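Local atomic coordinates of endoglucanase A (Clostridium longisporum, PDB entry 6Q1I), a protein that hydrolyses internal beta-1,4-glucosidic linkages in cellulose, lichenan and barley beta-glucan, acts on xylan, and prefers longer cello-oligosaccharides. Residues A[289-300]-A[341-349]. Numbering follows the deposited sequence. Where two conformers were deposited one is given.
Sequences NKNNTSSRAELA and YFSDIKDAL
A bend at chi3 (69°) in the otherwise outstretched chain of Arg296 brings NH1 of its guanidinium to one face of the Phe342 ring, whose CG lies anti to its own carbonyl carbon and carries the ring across to 289-300. The two planes stand steeply against each other, 75° apart, and NH1 meets that face near its rim, 3.5 Å from Phe342 CE2. This is a cation-pi contact, with Arg296 CZ 4.8 Å from the ring centroid. Phe342 also meets Asn289 at its edge, where CZ lies 3.4 Å from the amide ND2 of Asn289, and Thr293 OG1 reaches CD1 of the ring obliquely. The guanidinium is covered on both faces: Ile345 CD1 sits over its centre, 3.3 Å from Arg296 CZ, while the CA of Asn289 lies against the opposite face, toward the rim. NH2 donates to the backbone oxygen of Ser287, which helps fix the rotation of the group. Asn289 ND2 likewise bonds Ala322 O, and its OD1 accepts from the backbone N of Asn291 in an Asx turn just ahead of the helix.

Further along, Ile345 is a knob in the hole formed by Thr293, Arg296, Ala297 and Ala300. Small residues then bring the backbones close: Ala348 CB comes within 3.2 Å of Ala297 O, and Ala300 CB touches Leu349 CD2 at 3.7 Å. At the solvent-facing margin a water donates to Asp344 OD2. The axes of 293-300 and 343-349 approach to 8.0 Å, inclined by 15°. Arg296, Ile345 and Leu349 also touch Trp316 of strand 314-318, the last of the barrel. Two neighbouring outer helices, following strands 280-285 and 314-318, thus pack side by side on the catalytic domain's (beta/alpha)8 TIM barrel, the fold of glycoside hydrolase family 5.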
ATOM      1  N   ASN A 289      12.960  11.640  -7.632  1.00 10.02           N
ATOM      2  CA  ASN A 289      13.837  12.806  -7.563  1.00 11.00           C
ATOM      3  C   ASN A 289      14.460  13.089  -8.923  1.00 10.97           C
ATOM      4  O   ASN A 289      15.446  12.461  -9.313  1.00 12.80           O
ATOM      5  CB  ASN A 289      14.928  12.556  -6.525  1.00 11.26           C
ATOM      6  CG  ASN A 289      15.894  13.696  -6.421  1.00 12.04           C
ATOM      7  OD1 ASN A 289      15.669  14.764  -6.982  1.00 12.42           O
ATOM      8  ND2 ASN A 289      16.985  13.480  -5.697  1.00 13.77           N
ATOM      9  N   LYS A 290      13.898  14.065  -9.639  1.00 11.23           N
ATOM     10  CA  LYS A 290      14.467  14.573 -10.880  1.00 11.48           C
ATOM     11  C   LYS A 290      15.062  15.967 -10.685  1.00 13.06           C
ATOM     12  O   LYS A 290      15.011  16.806 -11.587  1.00 14.77           O
ATOM     13  CB  LYS A 290      13.421  14.582 -11.996  1.00 11.88           C
ATOM     14  CG  LYS A 290      12.787  13.223 -12.255  1.00 12.00           C
ATOM     15  CD  LYS A 290      11.685  13.281 -13.313  1.00 11.80           C
ATOM     16  CE  LYS A 290      11.088  11.908 -13.551  1.00 11.87           C
ATOM     17  NZ  LYS A 290       9.965  11.942 -14.531  1.00 12.46           N
ATOM     18  N   ASN A 291      15.629  16.223  -9.505  1.00 12.63           N
ATOM     19  CA  ASN A 291      16.214  17.527  -9.189  1.00 13.88           C
ATOM     20  C   ASN A 291      15.192  18.632  -9.448  1.00 14.05           C
ATOM     21  O   ASN A 291      15.501  19.690 -10.011  1.00 16.38           O
ATOM     22  CB  ASN A 291      17.525  17.762  -9.950  1.00 15.52           C
ATOM     23  CG  ASN A 291      18.406  18.804  -9.287  1.00 20.41           C
ATOM     24  OD1 ASN A 291      18.314  19.033  -8.084  1.00 23.06           O
ATOM     25  ND2 ASN A 291      19.269  19.438 -10.068  1.00 21.11           N
ATOM     26  N   ASN A 292      13.958  18.373  -9.016  1.00 13.44           N
ATOM     27  CA  ASN A 292      12.796  19.178  -9.373  1.00 12.15           C
ATOM     28  C   ASN A 292      11.870  19.339  -8.174  1.00 12.47           C
ATOM     29  O   ASN A 292      10.653  19.184  -8.270  1.00 12.96           O
ATOM     30  CB  ASN A 292      12.040  18.553 -10.544  1.00 12.14           C
ATOM     31  CG  ASN A 292      11.554  17.140 -10.252  1.00 11.49           C
ATOM     32  OD1 ASN A 292      12.130  16.414  -9.441  1.00 11.10           O
ATOM     33  ND2 ASN A 292      10.501  16.736 -10.949  1.00 12.49           N
ATOM     34  N   THR A 293      12.453  19.700  -7.032  1.00 13.01           N
ATOM     35  CA  THR A 293      11.718  19.716  -5.772  1.00 13.55           C
ATOM     36  C   THR A 293      10.528  20.671  -5.803  1.00 13.13           C
ATOM     37  O   THR A 293       9.485  20.378  -5.207  1.00 12.84           O
ATOM     38  CB  THR A 293      12.685  20.062  -4.634  1.00 13.82           C
ATOM     39  OG1 THR A 293      13.738  19.089  -4.604  1.00 15.52           O
ATOM     40  CG2 THR A 293      11.972  20.072  -3.282  1.00 14.49           C
ATOM     41  N   SER A 294      10.657  21.824  -6.465  1.00 12.67           N
ATOM     42  CA  SER A 294       9.552  22.781  -6.495  0.71 12.42           C
ATOM     43  C   SER A 294       8.305  22.159  -7.116  1.00 12.22           C
ATOM     44  O   SER A 294       7.192  22.294  -6.586  1.00 13.27           O
ATOM     45  CB  SER A 294       9.945  24.039  -7.278  0.71 13.53           C
ATOM     46  OG  SER A 294      11.041  24.711  -6.693  0.71 15.07           O
ATOM     47  N   SER A 295       8.474  21.478  -8.252  1.00 12.24           N
ATOM     48  CA  SER A 295       7.340  20.839  -8.913  1.00 11.81           C
ATOM     49  C   SER A 295       6.823  19.657  -8.107  1.00 10.91           C
ATOM     50  O   SER A 295       5.607  19.441  -8.023  1.00 10.89           O
ATOM     51  CB  SER A 295       7.732  20.370 -10.312  1.00 13.82           C
ATOM     52  OG  SER A 295       7.805  21.457 -11.213  1.00 17.42           O
ATOM     53  N   ARG A 296       7.728  18.867  -7.520  1.00 10.46           N
ATOM     54  CA  ARG A 296       7.289  17.741  -6.701  1.00  9.97           C
ATOM     55  C   ARG A 296       6.465  18.217  -5.512  1.00 10.30           C
ATOM     56  O   ARG A 296       5.469  17.585  -5.142  1.00 10.26           O
ATOM     57  CB  ARG A 296       8.496  16.937  -6.219  1.00 10.98           C
ATOM     58  CG  ARG A 296       9.276  16.250  -7.319  1.00 10.30           C
ATOM     59  CD  ARG A 296      10.512  15.585  -6.761  1.00 10.87           C
ATOM     60  NE  ARG A 296      10.187  14.438  -5.919  1.00 10.45           N
ATOM     61  CZ  ARG A 296      11.008  13.919  -5.013  1.00 10.03           C
ATOM     62  NH1 ARG A 296      12.209  14.450  -4.821  1.00 10.93           N
ATOM     63  NH2 ARG A 296      10.636  12.862  -4.306  1.00 11.02           N
ATOM     64  N   ALA A 297       6.860  19.333  -4.904  1.00 10.69           N
ATOM     65  CA  ALA A 297       6.110  19.866  -3.773  1.00 10.37           C
ATOM     66  C   ALA A 297       4.750  20.400  -4.208  1.00 10.85           C
ATOM     67  O   ALA A 297       3.761  20.229  -3.490  1.00 11.23           O
ATOM     68  CB  ALA A 297       6.918  20.959  -3.072  1.00 11.78           C
ATOM     69  N   GLU A 298       4.686  21.085  -5.355  1.00 11.21           N
ATOM     70  CA  GLU A 298       3.398  21.540  -5.869  0.52 11.68           C
ATOM     71  C   GLU A 298       2.453  20.364  -6.081  1.00 10.54           C
ATOM     72  O   GLU A 298       1.287  20.409  -5.681  1.00 11.47           O
ATOM     73  CB  GLU A 298       3.592  22.308  -7.177  0.52 14.01           C
ATOM     74  CG  GLU A 298       4.098  23.726  -7.003  0.52 18.89           C
ATOM     75  CD  GLU A 298       3.899  24.571  -8.245  0.52 22.99           C
ATOM     76  OE1 GLU A 298       4.824  25.322  -8.612  0.52 25.86           O
ATOM     77  OE2 GLU A 298       2.814  24.482  -8.857  0.52 24.21           O
ATOM     78  N   LEU A 299       2.943  19.302  -6.718  1.00 10.17           N
ATOM     79  CA  LEU A 299       2.114  18.123  -6.938  1.00 10.22           C
ATOM     80  C   LEU A 299       1.687  17.497  -5.618  1.00  9.44           C
ATOM     81  O   LEU A 299       0.515  17.156  -5.439  1.00  9.86           O
ATOM     82  CB  LEU A 299       2.875  17.108  -7.792  1.00  9.72           C
ATOM     83  CG  LEU A 299       2.215  15.738  -7.932  1.00  9.64           C
ATOM     84  CD1 LEU A 299       0.844  15.848  -8.594  1.00  9.84           C
ATOM     85  CD2 LEU A 299       3.103  14.797  -8.726  1.00 10.25           C
ATOM     86  N   ALA A 300       2.621  17.360  -4.673  1.00  8.97           N
ATOM     87  CA  ALA A 300       2.304  16.747  -3.387  1.00  9.95           C
ATOM     88  C   ALA A 300       1.160  17.477  -2.693  1.00  8.77           C
ATOM     89  O   ALA A 300       0.214  16.848  -2.205  1.00 10.25           O
ATOM     90  CB  ALA A 300       3.550  16.740  -2.497  1.00 10.52           C
ATOM     91  N   TYR A 341      15.094  14.161   3.506  1.00 12.28           N
ATOM     92  CA  TYR A 341      15.779  14.394   2.241  1.00 13.28           C
ATOM     93  C   TYR A 341      15.228  15.639   1.553  1.00 12.56           C
ATOM     94  O   TYR A 341      15.979  16.402   0.933  1.00 15.25           O
ATOM     95  CB  TYR A 341      15.586  13.195   1.306  1.00 12.77           C
ATOM     96  CG  TYR A 341      16.248  11.903   1.718  1.00 11.58           C
ATOM     97  CD1 TYR A 341      17.630  11.773   1.727  1.00 12.46           C
ATOM     98  CD2 TYR A 341      15.478  10.801   2.063  1.00 11.64           C
ATOM     99  CE1 TYR A 341      18.226  10.578   2.091  1.00 12.66           C
ATOM    100  CE2 TYR A 341      16.063   9.604   2.418  1.00 11.46           C
ATOM    101  CZ  TYR A 341      17.436   9.500   2.435  1.00 11.92           C
ATOM    102  OH  TYR A 341      18.027   8.305   2.793  1.00 13.31           O
ATOM    103  N   PHE A 342      13.902  15.848   1.634  1.00 12.66           N
ATOM    104  CA  PHE A 342      13.195  16.961   0.995  1.00 12.84           C
ATOM    105  C   PHE A 342      12.128  17.475   1.966  1.00 13.62           C
ATOM    106  O   PHE A 342      10.951  17.109   1.894  1.00 13.24           O
ATOM    107  CB  PHE A 342      12.583  16.532  -0.347  1.00 14.10           C
ATOM    108  CG  PHE A 342      13.602  16.045  -1.327  1.00 15.14           C
ATOM    109  CD1 PHE A 342      14.379  16.950  -2.026  1.00 17.25           C
ATOM    110  CD2 PHE A 342      13.807  14.689  -1.535  1.00 14.90           C
ATOM    111  CE1 PHE A 342      15.343  16.520  -2.911  1.00 19.23           C
ATOM    112  CE2 PHE A 342      14.775  14.250  -2.422  1.00 15.70           C
ATOM    113  CZ  PHE A 342      15.542  15.173  -3.111  1.00 17.52           C
ATOM    114  N   SER A 343      12.542  18.345   2.888  1.00 14.91           N
ATOM    115  CA  SER A 343      11.584  18.903   3.835  0.60 14.60           C
ATOM    116  C   SER A 343      10.464  19.650   3.122  1.00 13.82           C
ATOM    117  O   SER A 343       9.337  19.675   3.621  1.00 13.92           O
ATOM    118  CB  SER A 343      12.292  19.804   4.850  0.60 17.27           C
ATOM    119  OG  SER A 343      12.913  20.896   4.209  0.60 17.81           O
ATOM    120  N   ASP A 344      10.748  20.260   1.959  1.00 13.58           N
ATOM    121  CA  ASP A 344       9.704  21.004   1.255  1.00 13.77           C
ATOM    122  C   ASP A 344       8.588  20.083   0.771  1.00 12.66           C
ATOM    123  O   ASP A 344       7.423  20.499   0.707  1.00 12.96           O
ATOM    124  CB  ASP A 344      10.279  21.772   0.056  1.00 16.55           C
ATOM    125  CG  ASP A 344      11.136  22.974   0.451  1.00 22.49           C
ATOM    126  OD1 ASP A 344      11.049  23.454   1.599  1.00 23.66           O
ATOM    127  OD2 ASP A 344      11.888  23.447  -0.424  1.00 26.57           O
ATOM    128  N   ILE A 345       8.919  18.848   0.398  1.00 12.08           N
ATOM    129  CA  ILE A 345       7.890  17.911  -0.052  1.00 10.97           C
ATOM    130  C   ILE A 345       7.078  17.404   1.134  1.00 10.99           C
ATOM    131  O   ILE A 345       5.844  17.353   1.085  1.00 11.35           O
ATOM    132  CB  ILE A 345       8.492  16.764  -0.885  1.00 11.40           C
ATOM    133  CG1 ILE A 345       9.199  17.318  -2.123  1.00 12.41           C
ATOM    134  CG2 ILE A 345       7.399  15.756  -1.279  1.00 11.34           C
ATOM    135  CD1 ILE A 345       9.995  16.281  -2.900  1.00 12.60           C
ATOM    136  N   LYS A 346       7.754  17.030   2.223  1.00 11.30           N
ATOM    137  CA  LYS A 346       7.043  16.676   3.450  1.00 11.27           C
ATOM    138  C   LYS A 346       6.105  17.802   3.876  1.00 11.12           C
ATOM    139  O   LYS A 346       4.939  17.566   4.205  1.00 11.68           O
ATOM    140  CB  LYS A 346       8.052  16.334   4.549  1.00 12.90           C
ATOM    141  CG  LYS A 346       7.454  16.061   5.920  1.00 14.46           C
ATOM    142  CD  LYS A 346       7.322  17.319   6.794  1.00 16.60           C
ATOM    143  CE  LYS A 346       8.680  17.898   7.166  1.00 19.62           C
ATOM    144  NZ  LYS A 346       8.567  19.044   8.109  1.00 22.01           N
ATOM    145  N   ASP A 347       6.604  19.040   3.874  1.00 11.93           N
ATOM    146  CA  ASP A 347       5.780  20.170   4.289  1.00 11.76           C
ATOM    147  C   ASP A 347       4.563  20.317   3.386  1.00 10.77           C
ATOM    148  O   ASP A 347       3.471  20.635   3.861  1.00 11.82           O
ATOM    149  CB  ASP A 347       6.597  21.466   4.277  1.00 14.07           C
ATOM    150  CG  ASP A 347       7.555  21.574   5.446  1.00 16.59           C
ATOM    151  OD1 ASP A 347       7.422  20.801   6.426  1.00 18.43           O
ATOM    152  OD2 ASP A 347       8.450  22.445   5.372  1.00 19.57           O
ATOM    153  N   ALA A 348       4.738  20.084   2.080  1.00 10.86           N
ATOM    154  CA  ALA A 348       3.630  20.200   1.135  1.00 11.12           C
ATOM    155  C   ALA A 348       2.566  19.131   1.370  1.00 10.82           C
ATOM    156  O   ALA A 348       1.364  19.407   1.259  1.00 11.06           O
ATOM    157  CB  ALA A 348       4.165  20.121  -0.294  1.00 11.76           C
ATOM    158  N   LEU A 349       2.987  17.905   1.688  1.00  9.98           N
ATOM    159  CA  LEU A 349       2.033  16.836   1.976  1.00  9.50           C
ATOM    160  C   LEU A 349       1.165  17.191   3.174  1.00  9.98           C
ATOM    161  O   LEU A 349      -0.062  17.023   3.145  1.00 10.28           O
ATOM    162  CB  LEU A 349       2.794  15.540   2.241  1.00  9.45           C
ATOM    163  CG  LEU A 349       3.481  14.877   1.051  1.00  8.97           C
ATOM    164  CD1 LEU A 349       4.415  13.769   1.524  1.00 10.85           C
ATOM    165  CD2 LEU A 349       2.470  14.320   0.063  1.00  9.77           C
TER
HETATM  166  O   HOH W   1      11.057  23.647  -3.403  1.00 38.37           O